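Local coordinates for protein E1 (Kluyveromyces marxianus, PDB 3VX6) that activates the ubiquitin-like modifiers ATG8 and ATG12 as an E1-like enzyme, for their conjugation in autophagy and cytoplasm-to-vacuole transport, at residues T46-N51 and I77-Y82; D116-I121 and Q173-A178; V168-Q173 and V200-S205; D209-V214 and I233-S238. One frame throughout, in Å; residues are numbered along the deposited sequence.

Interaction 1. Residues T46-N51 and I77-Y82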
loop_
_atom_site.group_PDB
_atom_site.type_symbol
_atom_site.label_atom_id
_atom_site.label_comp_id
_atom_site.label_asym_id
_atom_site.label_seq_id
_atom_site.Cartn_x
_atom_site.Cartn_y
_atom_site.Cartn_z
ATOM N N THR A 46 7.479 0.990 -8.531
ATOM C CA THR A 46 6.571 1.568 -9.476
ATOM C C THR A 46 6.475 3.012 -9.075
ATOM O O THR A 46 6.298 3.331 -7.898
ATOM C CB THR A 46 5.212 0.861 -9.426
ATOM O OG1 THR A 46 4.366 1.375 -10.463
ATOM C CG2 THR A 46 4.559 1.053 -8.069
ATOM N N GLN A 47 6.676 3.893 -10.043
ATOM C CA GLN A 47 6.593 5.313 -9.762
ATOM C C GLN A 47 5.126 5.569 -9.554
ATOM O O GLN A 47 4.310 5.348 -10.447
ATOM C CB GLN A 47 7.106 6.132 -10.935
ATOM C CG GLN A 47 6.861 7.604 -10.793
ATOM C CD GLN A 47 7.472 8.375 -11.929
ATOM O OE1 GLN A 47 6.843 9.268 -12.491
ATOM N NE2 GLN A 47 8.712 8.038 -12.275
ATOM N N LEU A 48 4.785 6.006 -8.356
ATOM C CA LEU A 48 3.404 6.255 -8.041
ATOM C C LEU A 48 2.913 7.482 -8.779
ATOM O O LEU A 48 3.420 8.593 -8.594
ATOM C CB LEU A 48 3.234 6.414 -6.528
ATOM C CG LEU A 48 2.375 5.343 -5.837
ATOM C CD1 LEU A 48 2.657 3.972 -6.421
ATOM C CD2 LEU A 48 2.648 5.361 -4.337
ATOM N N ASP A 49 1.945 7.262 -9.655
ATOM C CA ASP A 49 1.360 8.351 -10.396
ATOM C C ASP A 49 0.225 8.774 -9.502
ATOM O O ASP A 49 -0.856 8.188 -9.551
ATOM C CB ASP A 49 0.804 7.879 -11.739
ATOM C CG ASP A 49 0.167 9.005 -12.527
ATOM O OD1 ASP A 49 -0.395 8.725 -13.607
ATOM O OD2 ASP A 49 0.229 10.171 -12.068
ATOM N N LEU A 50 0.493 9.765 -8.656
ATOM C CA LEU A 50 -0.511 10.266 -7.736
ATOM C C LEU A 50 -1.404 11.269 -8.440
ATOM O O LEU A 50 -2.310 11.831 -7.829
ATOM C CB LEU A 50 0.155 10.909 -6.516
ATOM C CG LEU A 50 0.921 9.945 -5.602
ATOM C CD1 LEU A 50 1.492 10.698 -4.415
ATOM C CD2 LEU A 50 -0.013 8.831 -5.136
ATOM N N ASN A 51 -1.144 11.482 -9.730
ATOM C CA ASN A 51 -1.924 12.411 -10.547
ATOM C C ASN A 51 -3.071 11.706 -11.242
ATOM O O ASN A 51 -4.251 11.964 -10.980
ATOM C CB ASN A 51 -1.046 13.053 -11.617
ATOM C CG ASN A 51 -0.234 14.201 -11.086
ATOM O OD1 ASN A 51 -0.785 15.195 -10.606
ATOM N ND2 ASN A 51 1.085 14.078 -11.166
ATOM N N ILE A 77 7.484 10.012 -6.581
ATOM C CA ILE A 77 7.295 9.057 -5.502
ATOM C C ILE A 77 7.373 7.629 -6.026
ATOM O O ILE A 77 6.588 7.209 -6.879
ATOM C CB ILE A 77 5.941 9.297 -4.796
ATOM C CG1 ILE A 77 6.016 10.607 -3.997
ATOM C CG2 ILE A 77 5.585 8.103 -3.913
ATOM C CD1 ILE A 77 4.722 11.009 -3.341
ATOM N N ILE A 78 8.340 6.884 -5.512
ATOM C CA ILE A 78 8.529 5.513 -5.938
ATOM C C ILE A 78 8.094 4.564 -4.839
ATOM O O ILE A 78 8.632 4.597 -3.736
ATOM C CB ILE A 78 10.002 5.248 -6.273
ATOM C CG1 ILE A 78 10.490 6.264 -7.315
ATOM C CG2 ILE A 78 10.170 3.817 -6.734
ATOM C CD1 ILE A 78 9.643 6.336 -8.576
ATOM N N LEU A 79 7.114 3.718 -5.142
ATOM C CA LEU A 79 6.625 2.760 -4.155
ATOM C C LEU A 79 7.365 1.442 -4.259
ATOM O O LEU A 79 7.456 0.860 -5.340
ATOM C CB LEU A 79 5.130 2.497 -4.332
ATOM C CG LEU A 79 4.610 1.602 -3.211
ATOM C CD1 LEU A 79 4.850 2.312 -1.876
ATOM C CD2 LEU A 79 3.142 1.291 -3.407
ATOM N N LYS A 80 7.896 0.968 -3.139
ATOM C CA LYS A 80 8.608 -0.293 -3.158
ATOM C C LYS A 80 7.665 -1.423 -2.804
ATOM O O LYS A 80 6.998 -1.394 -1.778
ATOM C CB LYS A 80 9.788 -0.276 -2.183
ATOM C CG LYS A 80 10.696 -1.499 -2.298
ATOM C CD LYS A 80 12.054 -1.231 -1.668
ATOM C CE LYS A 80 12.983 -2.434 -1.787
ATOM N NZ LYS A 80 14.373 -2.129 -1.319
ATOM N N GLY A 81 7.600 -2.411 -3.684
ATOM C CA GLY A 81 6.749 -3.555 -3.449
ATOM C C GLY A 81 7.622 -4.782 -3.462
ATOM O O GLY A 81 8.845 -4.672 -3.558
ATOM N N TYR A 82 7.005 -5.950 -3.363
ATOM C CA TYR A 82 7.753 -7.189 -3.370
ATOM C C TYR A 82 6.995 -8.257 -4.138
ATOM O O TYR A 82 5.769 -8.344 -4.075
ATOM C CB TYR A 82 8.037 -7.651 -1.926
ATOM C CG TYR A 82 8.867 -6.650 -1.135
ATOM C CD1 TYR A 82 10.221 -6.426 -1.438
ATOM C CD2 TYR A 82 8.274 -5.851 -0.148
ATOM C CE1 TYR A 82 10.956 -5.423 -0.783
ATOM C CE2 TYR A 82 8.993 -4.850 0.510
ATOM C CZ TYR A 82 10.326 -4.635 0.191
ATOM O OH TYR A 82 11.002 -3.612 0.833
#

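Interaction 2. Residues D116-I121 and Q173-A178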
loop_
_atom_site.group_PDB
_atom_site.type_symbol
_atom_site.label_atom_id
_atom_site.label_comp_id
_atom_site.label_asym_id
_atom_site.label_seq_id
_atom_site.Cartn_x
_atom_site.Cartn_y
_atom_site.Cartn_z
ATOM N N ASP A 116 9.085 4.870 10.348
ATOM C CA ASP A 116 8.317 5.929 9.710
ATOM C C ASP A 116 7.023 5.289 9.236
ATOM O O ASP A 116 7.005 4.100 8.904
ATOM C CB ASP A 116 9.115 6.482 8.519
ATOM C CG ASP A 116 8.483 7.720 7.893
ATOM O OD1 ASP A 116 7.354 7.630 7.361
ATOM O OD2 ASP A 116 9.128 8.792 7.922
ATOM N N LEU A 117 5.937 6.059 9.220
ATOM C CA LEU A 117 4.665 5.520 8.762
ATOM C C LEU A 117 4.717 5.204 7.269
ATOM O O LEU A 117 4.015 4.319 6.792
ATOM C CB LEU A 117 3.519 6.497 9.029
ATOM C CG LEU A 117 3.251 6.857 10.481
ATOM C CD1 LEU A 117 1.941 7.586 10.541
ATOM C CD2 LEU A 117 3.223 5.609 11.346
ATOM N N ASN A 118 5.539 5.925 6.523
ATOM C CA ASN A 118 5.626 5.649 5.101
ATOM C C ASN A 118 5.926 4.183 4.884
ATOM O O ASN A 118 5.517 3.606 3.887
ATOM C CB ASN A 118 6.729 6.476 4.448
ATOM C CG ASN A 118 6.300 7.900 4.164
ATOM O OD1 ASN A 118 5.575 8.170 3.192
ATOM N ND2 ASN A 118 6.732 8.825 5.014
ATOM N N GLU A 119 6.633 3.574 5.825
ATOM C CA GLU A 119 6.999 2.175 5.682
ATOM C C GLU A 119 5.875 1.177 5.826
ATOM O O GLU A 119 6.042 0.009 5.475
ATOM C CB GLU A 119 8.101 1.810 6.668
ATOM C CG GLU A 119 9.389 2.543 6.432
ATOM C CD GLU A 119 10.511 2.002 7.283
ATOM O OE1 GLU A 119 11.468 2.761 7.527
ATOM O OE2 GLU A 119 10.448 0.817 7.699
ATOM N N ILE A 120 4.736 1.613 6.345
ATOM C CA ILE A 120 3.614 0.699 6.524
ATOM C C ILE A 120 2.912 0.415 5.204
ATOM O O ILE A 120 2.069 -0.482 5.119
ATOM C CB ILE A 120 2.589 1.263 7.497
ATOM C CG1 ILE A 120 1.933 2.496 6.878
ATOM C CG2 ILE A 120 3.263 1.573 8.820
ATOM C CD1 ILE A 120 1.020 3.225 7.788
ATOM N N ILE A 121 3.270 1.181 4.178
ATOM C CA ILE A 121 2.673 1.028 2.858
ATOM C C ILE A 121 3.573 0.298 1.889
ATOM O O ILE A 121 4.710 0.699 1.665
ATOM C CB ILE A 121 2.323 2.398 2.231
ATOM C CG1 ILE A 121 1.138 3.011 2.972
ATOM C CG2 ILE A 121 2.017 2.231 0.737
ATOM C CD1 ILE A 121 0.694 4.322 2.404
ATOM N N GLN A 173 7.408 17.397 -1.137
ATOM C CA GLN A 173 8.158 16.267 -0.608
ATOM C C GLN A 173 7.931 14.970 -1.358
ATOM O O GLN A 173 6.877 14.735 -1.935
ATOM C CB GLN A 173 7.834 16.065 0.865
ATOM C CG GLN A 173 8.793 16.762 1.791
ATOM C CD GLN A 173 8.279 16.806 3.213
ATOM O OE1 GLN A 173 7.812 15.794 3.750
ATOM N NE2 GLN A 173 8.368 17.979 3.840
ATOM N N ASN A 174 8.949 14.125 -1.324
ATOM C CA ASN A 174 8.922 12.845 -1.996
ATOM C C ASN A 174 8.204 11.773 -1.155
ATOM O O ASN A 174 8.113 10.618 -1.568
ATOM C CB ASN A 174 10.365 12.410 -2.286
ATOM C CG ASN A 174 10.475 11.511 -3.502
ATOM O OD1 ASN A 174 11.471 10.811 -3.680
ATOM N ND2 ASN A 174 9.453 11.533 -4.353
ATOM N N VAL A 175 7.688 12.148 0.013
ATOM C CA VAL A 175 7.006 11.176 0.869
ATOM C C VAL A 175 5.520 11.148 0.617
ATOM O O VAL A 175 4.941 12.146 0.193
ATOM C CB VAL A 175 7.230 11.460 2.363
ATOM C CG1 VAL A 175 8.711 11.371 2.680
ATOM C CG2 VAL A 175 6.684 12.822 2.719
ATOM N N ILE A 176 4.907 9.994 0.875
ATOM C CA ILE A 176 3.475 9.836 0.673
ATOM C C ILE A 176 2.741 9.943 2.014
ATOM O O ILE A 176 1.527 10.137 2.067
ATOM C CB ILE A 176 3.169 8.503 -0.124
ATOM C CG1 ILE A 176 1.849 7.884 0.312
ATOM C CG2 ILE A 176 4.291 7.509 0.054
ATOM C CD1 ILE A 176 2.009 6.925 1.433
ATOM N N ILE A 177 3.503 9.848 3.096
ATOM C CA ILE A 177 2.968 9.979 4.445
ATOM C C ILE A 177 3.927 10.840 5.278
ATOM O O ILE A 177 5.146 10.650 5.252
ATOM C CB ILE A 177 2.818 8.623 5.164
ATOM C CG1 ILE A 177 1.740 7.770 4.503
ATOM C CG2 ILE A 177 2.416 8.863 6.621
ATOM C CD1 ILE A 177 1.550 6.421 5.183
ATOM N N ALA A 178 3.375 11.801 5.997
ATOM C CA ALA A 178 4.178 12.669 6.844
ATOM C C ALA A 178 3.302 13.066 8.022
ATOM O O ALA A 178 2.178 12.577 8.165
ATOM C CB ALA A 178 4.626 13.911 6.065
HETATM O O HOH W 1 7.722 11.544 6.417
#

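Interaction 3. Residues V168-Q173 and V200-S205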
loop_
_atom_site.group_PDB
_atom_site.type_symbol
_atom_site.label_atom_id
_atom_site.label_comp_id
_atom_site.label_asym_id
_atom_site.label_seq_id
_atom_site.Cartn_x
_atom_site.Cartn_y
_atom_site.Cartn_z
ATOM N N VAL A 168 1.369 22.250 -0.202
ATOM C CA VAL A 168 2.470 22.352 -1.157
ATOM C C VAL A 168 3.754 21.896 -0.485
ATOM O O VAL A 168 4.643 21.350 -1.124
ATOM C CB VAL A 168 2.660 23.815 -1.629
ATOM C CG1 VAL A 168 3.883 23.921 -2.528
ATOM C CG2 VAL A 168 1.410 24.291 -2.358
ATOM N N SER A 169 3.837 22.140 0.816
ATOM C CA SER A 169 4.993 21.760 1.614
ATOM C C SER A 169 5.105 20.237 1.648
ATOM O O SER A 169 6.210 19.679 1.677
ATOM C CB SER A 169 4.834 22.318 3.033
ATOM O OG SER A 169 5.846 21.850 3.906
ATOM N N PHE A 170 3.954 19.570 1.636
ATOM C CA PHE A 170 3.913 18.108 1.660
ATOM C C PHE A 170 4.100 17.561 0.247
ATOM O O PHE A 170 4.812 16.576 0.037
ATOM C CB PHE A 170 2.571 17.613 2.225
ATOM C CG PHE A 170 2.503 16.122 2.424
ATOM C CD1 PHE A 170 1.289 15.449 2.325
ATOM C CD2 PHE A 170 3.649 15.389 2.703
ATOM C CE1 PHE A 170 1.216 14.073 2.497
ATOM C CE2 PHE A 170 3.585 14.015 2.876
ATOM C CZ PHE A 170 2.365 13.356 2.773
ATOM N N ILE A 171 3.454 18.206 -0.717
ATOM C CA ILE A 171 3.544 17.795 -2.111
ATOM C C ILE A 171 4.952 18.028 -2.649
ATOM O O ILE A 171 5.417 17.309 -3.537
ATOM C CB ILE A 171 2.529 18.567 -2.960
ATOM C CG1 ILE A 171 1.122 18.312 -2.411
ATOM C CG2 ILE A 171 2.645 18.157 -4.417
ATOM C CD1 ILE A 171 0.017 18.851 -3.278
ATOM N N LYS A 172 5.631 19.027 -2.093
ATOM C CA LYS A 172 6.992 19.348 -2.506
ATOM C C LYS A 172 7.901 18.205 -2.076
ATOM O O LYS A 172 9.018 18.063 -2.585
ATOM C CB LYS A 172 7.450 20.658 -1.858
ATOM N N GLN A 173 7.408 17.397 -1.137
ATOM C CA GLN A 173 8.158 16.267 -0.608
ATOM C C GLN A 173 7.931 14.970 -1.358
ATOM O O GLN A 173 6.877 14.735 -1.935
ATOM C CB GLN A 173 7.834 16.065 0.865
ATOM C CG GLN A 173 8.793 16.762 1.791
ATOM C CD GLN A 173 8.279 16.806 3.213
ATOM O OE1 GLN A 173 7.812 15.794 3.750
ATOM N NE2 GLN A 173 8.368 17.979 3.840
ATOM N N VAL A 200 -0.166 13.383 7.557
ATOM C CA VAL A 200 -0.595 13.735 6.208
ATOM C C VAL A 200 -0.266 12.558 5.297
ATOM O O VAL A 200 0.850 12.038 5.298
ATOM C CB VAL A 200 0.081 15.043 5.724
ATOM C CG1 VAL A 200 -0.343 16.179 6.619
ATOM C CG2 VAL A 200 1.583 14.919 5.764
ATOM N N PHE A 201 -1.259 12.133 4.528
ATOM C CA PHE A 201 -1.125 10.979 3.659
ATOM C C PHE A 201 -1.566 11.261 2.223
ATOM O O PHE A 201 -2.660 11.774 1.986
ATOM C CB PHE A 201 -1.961 9.843 4.271
ATOM C CG PHE A 201 -2.121 8.629 3.397
ATOM C CD1 PHE A 201 -3.361 7.997 3.303
ATOM C CD2 PHE A 201 -1.048 8.087 2.708
ATOM C CE1 PHE A 201 -3.524 6.859 2.544
ATOM C CE2 PHE A 201 -1.205 6.941 1.943
ATOM C CZ PHE A 201 -2.437 6.329 1.860
ATOM N N LYS A 202 -0.692 10.957 1.267
ATOM C CA LYS A 202 -1.039 11.122 -0.136
ATOM C C LYS A 202 -1.820 9.847 -0.409
ATOM O O LYS A 202 -1.271 8.800 -0.749
ATOM C CB LYS A 202 0.218 11.225 -0.996
ATOM C CG LYS A 202 0.788 12.639 -0.988
ATOM C CD LYS A 202 2.315 12.693 -1.063
ATOM C CE LYS A 202 2.777 14.141 -1.076
ATOM N NZ LYS A 202 4.246 14.287 -1.221
ATOM N N ASP A 203 -3.124 9.959 -0.201
ATOM C CA ASP A 203 -4.067 8.867 -0.354
ATOM C C ASP A 203 -3.985 8.080 -1.665
ATOM O O ASP A 203 -3.753 8.640 -2.740
ATOM C CB ASP A 203 -5.466 9.429 -0.165
ATOM C CG ASP A 203 -6.449 8.395 0.308
ATOM O OD1 ASP A 203 -7.620 8.772 0.504
ATOM O OD2 ASP A 203 -6.067 7.218 0.484
ATOM N N PHE A 204 -4.175 6.769 -1.560
ATOM C CA PHE A 204 -4.156 5.893 -2.722
ATOM C C PHE A 204 -5.555 5.748 -3.243
ATOM O O PHE A 204 -5.848 4.888 -4.060
ATOM C CB PHE A 204 -3.610 4.521 -2.360
ATOM C CG PHE A 204 -2.154 4.521 -2.065
ATOM C CD1 PHE A 204 -1.394 5.663 -2.271
ATOM C CD2 PHE A 204 -1.537 3.382 -1.588
ATOM C CE1 PHE A 204 -0.040 5.671 -2.005
ATOM C CE2 PHE A 204 -0.186 3.371 -1.321
ATOM C CZ PHE A 204 0.569 4.521 -1.527
ATOM N N SER A 205 -6.446 6.582 -2.746
ATOM C CA SER A 205 -7.801 6.518 -3.226
ATOM C C SER A 205 -8.189 7.933 -3.583
ATOM O O SER A 205 -7.763 8.877 -2.925
ATOM C CB SER A 205 -8.736 5.958 -2.149
ATOM O OG SER A 205 -10.070 5.866 -2.629
#

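Interaction 4. Residues D209-V214 and I233-S238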
loop_
_atom_site.group_PDB
_atom_site.type_symbol
_atom_site.label_atom_id
_atom_site.label_comp_id
_atom_site.label_asym_id
_atom_site.label_seq_id
_atom_site.Cartn_x
_atom_site.Cartn_y
_atom_site.Cartn_z
ATOM N N ASP A 209 -13.925 10.798 0.101
ATOM C CA ASP A 209 -13.813 10.499 1.522
ATOM C C ASP A 209 -13.563 9.066 1.919
ATOM O O ASP A 209 -13.671 8.703 3.093
ATOM C CB ASP A 209 -15.035 11.032 2.262
ATOM C CG ASP A 209 -15.121 12.536 2.200
ATOM O OD1 ASP A 209 -14.052 13.194 2.207
ATOM O OD2 ASP A 209 -16.254 13.058 2.144
ATOM N N ILE A 210 -13.235 8.234 0.950
ATOM C CA ILE A 210 -12.939 6.860 1.288
ATOM C C ILE A 210 -11.457 6.734 1.036
ATOM O O ILE A 210 -10.995 6.784 -0.103
ATOM C CB ILE A 210 -13.742 5.857 0.436
ATOM C CG1 ILE A 210 -15.235 6.039 0.712
ATOM C CG2 ILE A 210 -13.325 4.427 0.783
ATOM C CD1 ILE A 210 -16.101 5.015 0.036
ATOM N N PRO A 211 -10.681 6.633 2.116
ATOM C CA PRO A 211 -9.242 6.508 1.976
ATOM C C PRO A 211 -8.937 5.059 1.634
ATOM O O PRO A 211 -9.760 4.170 1.866
ATOM C CB PRO A 211 -8.740 6.908 3.360
ATOM C CG PRO A 211 -9.766 6.307 4.240
ATOM C CD PRO A 211 -11.068 6.655 3.537
ATOM N N SER A 212 -7.760 4.824 1.073
ATOM C CA SER A 212 -7.381 3.474 0.721
ATOM C C SER A 212 -7.310 2.625 1.990
ATOM O O SER A 212 -7.017 3.134 3.074
ATOM C CB SER A 212 -6.037 3.496 -0.009
ATOM O OG SER A 212 -5.175 4.464 0.561
ATOM N N ALA A 213 -7.605 1.335 1.851
ATOM C CA ALA A 213 -7.573 0.410 2.975
ATOM C C ALA A 213 -6.234 0.488 3.708
ATOM O O ALA A 213 -6.089 0.003 4.828
ATOM C CB ALA A 213 -7.822 -1.022 2.473
ATOM N N VAL A 214 -5.255 1.109 3.071
ATOM C CA VAL A 214 -3.918 1.225 3.652
ATOM C C VAL A 214 -3.865 2.216 4.825
ATOM O O VAL A 214 -2.908 2.250 5.593
ATOM C CB VAL A 214 -2.903 1.614 2.558
ATOM C CG1 VAL A 214 -2.804 3.126 2.445
ATOM C CG2 VAL A 214 -1.581 0.953 2.831
ATOM N N ILE A 233 -5.820 12.595 10.269
ATOM C CA ILE A 233 -5.051 12.297 9.074
ATOM C C ILE A 233 -5.497 13.116 7.881
ATOM O O ILE A 233 -6.680 13.136 7.541
ATOM C CB ILE A 233 -5.172 10.818 8.701
ATOM C CG1 ILE A 233 -4.658 9.952 9.855
ATOM C CG2 ILE A 233 -4.415 10.552 7.406
ATOM C CD1 ILE A 233 -4.930 8.482 9.681
ATOM N N CYS A 234 -4.545 13.795 7.251
ATOM C CA CYS A 234 -4.830 14.596 6.062
ATOM C C CYS A 234 -4.663 13.704 4.837
ATOM O O CYS A 234 -3.598 13.138 4.616
ATOM C CB CYS A 234 -3.859 15.774 5.962
ATOM S SG CYS A 234 -4.002 16.946 7.298
ATOM N N PHE A 235 -5.715 13.577 4.046
ATOM C CA PHE A 235 -5.668 12.747 2.853
ATOM C C PHE A 235 -5.556 13.625 1.623
ATOM O O PHE A 235 -6.541 14.192 1.160
ATOM C CB PHE A 235 -6.919 11.874 2.792
ATOM C CG PHE A 235 -7.024 10.901 3.938
ATOM C CD1 PHE A 235 -6.184 9.789 4.005
ATOM C CD2 PHE A 235 -7.935 11.112 4.973
ATOM C CE1 PHE A 235 -6.253 8.902 5.085
ATOM C CE2 PHE A 235 -8.009 10.227 6.057
ATOM C CZ PHE A 235 -7.166 9.123 6.113
ATOM N N LEU A 236 -4.345 13.751 1.103
ATOM C CA LEU A 236 -4.133 14.586 -0.067
ATOM C C LEU A 236 -4.353 13.860 -1.381
ATOM O O LEU A 236 -3.912 12.727 -1.575
ATOM C CB LEU A 236 -2.736 15.204 -0.036
ATOM C CG LEU A 236 -2.579 16.228 1.086
ATOM C CD1 LEU A 236 -2.408 15.501 2.412
ATOM C CD2 LEU A 236 -1.381 17.118 0.811
ATOM N N ARG A 237 -5.053 14.539 -2.280
ATOM C CA ARG A 237 -5.363 14.013 -3.602
ATOM C C ARG A 237 -5.162 15.102 -4.658
ATOM O O ARG A 237 -5.537 16.262 -4.462
ATOM C CB ARG A 237 -6.820 13.526 -3.660
ATOM C CG ARG A 237 -7.110 12.147 -3.055
ATOM C CD ARG A 237 -7.530 12.214 -1.590
ATOM N NE ARG A 237 -8.048 10.933 -1.110
ATOM C CZ ARG A 237 -9.279 10.483 -1.332
ATOM N NH1 ARG A 237 -10.140 11.209 -2.030
ATOM N NH2 ARG A 237 -9.654 9.303 -0.857
ATOM N N SER A 238 -4.566 14.740 -5.784
ATOM C CA SER A 238 -4.381 15.722 -6.844
ATOM C C SER A 238 -5.776 15.921 -7.451
ATOM O O SER A 238 -6.027 16.830 -8.228
ATOM C CB SER A 238 -3.396 15.180 -7.883
ATOM O OG SER A 238 -3.798 13.902 -8.341
#

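Interaction 1. Residues T46-N51 and I77-Y82
Ile77 O is approached by two groups of residues 46-51: Leu48 N donates to Ile77 O at 2.6 Å, and Gln47 CA adds a CA-H...O contact to the same oxygen. Next along, Thr46 and Leu79 form a hydrogen-bonded pair, with Leu79 N to Thr46 O at 2.9 Å and Thr46 N to Leu79 O at 3.2 Å. Between these bonds Gln47 and Ile78 make a non-hydrogen-bonded pair. This is antiparallel pairing of strands 40-47 and 78-86 in a mixed sheet, where strand 78-86 also runs parallel to strand 123-130. On the face of Thr46 and Leu79, Leu48 spreads its branches: CD1 lies 3.6 Å from Leu79 CB, and Leu48 CB is 3.9 Å from Ile77 CG2. With CG1 of Ile77 opposite its carbonyl carbon (chi1 -71°), that side chain runs on until Ile77 CD1 meets Leu50 CD1, the side chains crossing at about a right angle. Replacing Leu48 with alanine would probably open a gap beside Leu79 CB and leave Phe204, which also packs on Leu48, less firmly covered. On the other face, Ile78 CD1 folds back (chi2 -54°) to touch Gln47 CB at 3.5 Å. Thr46 OG1 hydrogen-bonds to Ser61 O.

Interaction 2. Residues D116-I121 and Q173-A178
The amide of Asn118 meets the backbone of Ile176 and Ile177, and the polar part of the contact is built on this one group. Asn118 OD1 accepts from Ile177 N at 2.7 Å, with the donor tilted 32° from the amide plane, and takes a second, weak bond from Ile176 N. On the other arm Asn118 ND2 donates to Ile177 O; the bond is modelled very short, and its length is doubtful. Within residues 116-121, Asp116 OD1 receives Asn118 ND2 at 2.7 Å, out of the carboxylate plane, which steadies the amide; through the anti lone pair of OD1 it also receives Asn118 N, at 2.6 Å, which closes a turn. The torsion that sets CG of Asn118 opposite the carbonyl carbon (chi1 -80°) brings the amide to the strand. A water gives a further link, donating to Ile177 O at 3.0 Å and weakly to Asp116 OD2.

The apolar contacts centre on Ile177, which divides its branches. Ile177 CG2 lies 3.6 Å from Leu117 CB, the two side chains crossing at about a right angle, while Ile177 CD1 packs near Ile121 CD1, whose exact position is doubtful, and more loosely faces Ile120 CD1. Ile218 of helix 215-225 packs on Leu117, Ile120 and Ile177, so the patch is part of a buried interior.

The Asp116 OD1 to Asn118 N bond is an Asx turn at the start of the 3-10 segment 117-120, after helix 97-114, and the asparagine amide that follows pairs with the backbone where strand 177-181 begins, much as a peptide group would.

Interaction 3. Residues V168-Q173 and V200-S205
Helix 165-171 lies against the mixed sheet that contains strands 177-181, 198-202 and 231-236, and its last turn meets strand 198-202 chiefly through one aromatic ring, clasped from both faces. The ring of Phe170 carries Val200 CG2 over the centre of one face, 3.3 Å from the ring centroid, and Lys202 CE over the centre of the other, 3.7 Å from the centroid. Both are CH-pi contacts. Phe170 reaches this site because its CG stands opposite the backbone N (chi1 -174°), which throws the ring from the helix towards the strand. Lys202 slides past it in the opposite direction, bent at chi2, and its ammonium remains over the ring: Lys202 NZ lies 4.2 Å from the centroid of Phe170, 16° off the normal, a cation-pi contact. The same nitrogen then donates to Phe170 O at 2.7 Å from above the carbonyl plane, while Gln173 N reaches that oxygen from the opposite face. Val175 O is a further acceptor for NZ, and the positive charge is probably favoured by the carbonyls around the helix end. With an alanine at Phe170, the methyl of Val200 and the lysine chain would probably face a gap, and the ammonium would lose its pi partner. This is helix-on-sheet packing of an alpha/beta fold, with Phe170 as the helix's contact residue and Lys202 at the helix's C-terminal end.

Interaction 4. Residues D209-V214 and I233-S238
Pro211 CB sits over one face of the Phe235 ring, offset toward the rim: it lies 3.6 Å from Phe235 CE1 and 3.9 Å from the ring centroid, a CH-pi contact. The opposite face is covered by Ile233 CG2, two residues earlier in the strand, and the ring of Phe243 meets Phe235 with the planes about 30° apart. The contact belongs to a beta-alpha-beta crossover: strand 198-202 leads through the loop holding residues 209-214 into helix 215-225, and from there to strand 231-236, the parallel neighbour of the first. The loop at the start of the crossover thus packs on side chains of the strand at its end. Phe235 and Arg237, alternate residues, both start out toward it. Arg237, bent at chi2 (92°), turns the edge of its guanidinium to the loop backbone, with Ile210 O near its plane. The charge is answered outside these segments, since Arg237 NH2 forms a salt bridge with Asp203 OD1, and NH1 bonds to Leu207 O and Ser241 OG. Such multiple holds probably keep the guanidinium from turning. Ile210 O accepts from Ser205 OG and lies 3.0 Å from Arg237 NH2.

How the interactions relate
Interactions 2, 3 and 4 all reach one mixed sheet, whereas interaction 1 belongs to another and is the one that is only partly buried, the other three being buried. Interactions 2 and 3 share Gln173 and bring a loop and a helix to the neighbouring strands 177-181 and 198-202; interaction 4 continues to strand 231-236. Their chemistry changes with place: strand pairing through backbone bonds in 1, a side-chain amide against backbone in 2, an aromatic ring between aliphatic groups and a charge in 3, proline on phenylalanine in 4. Lys202 links three of them, touching Leu50 and Ile77 of interaction 1 and bonding to Val175 O of interaction 2; a salt bridge joins 3 and 4.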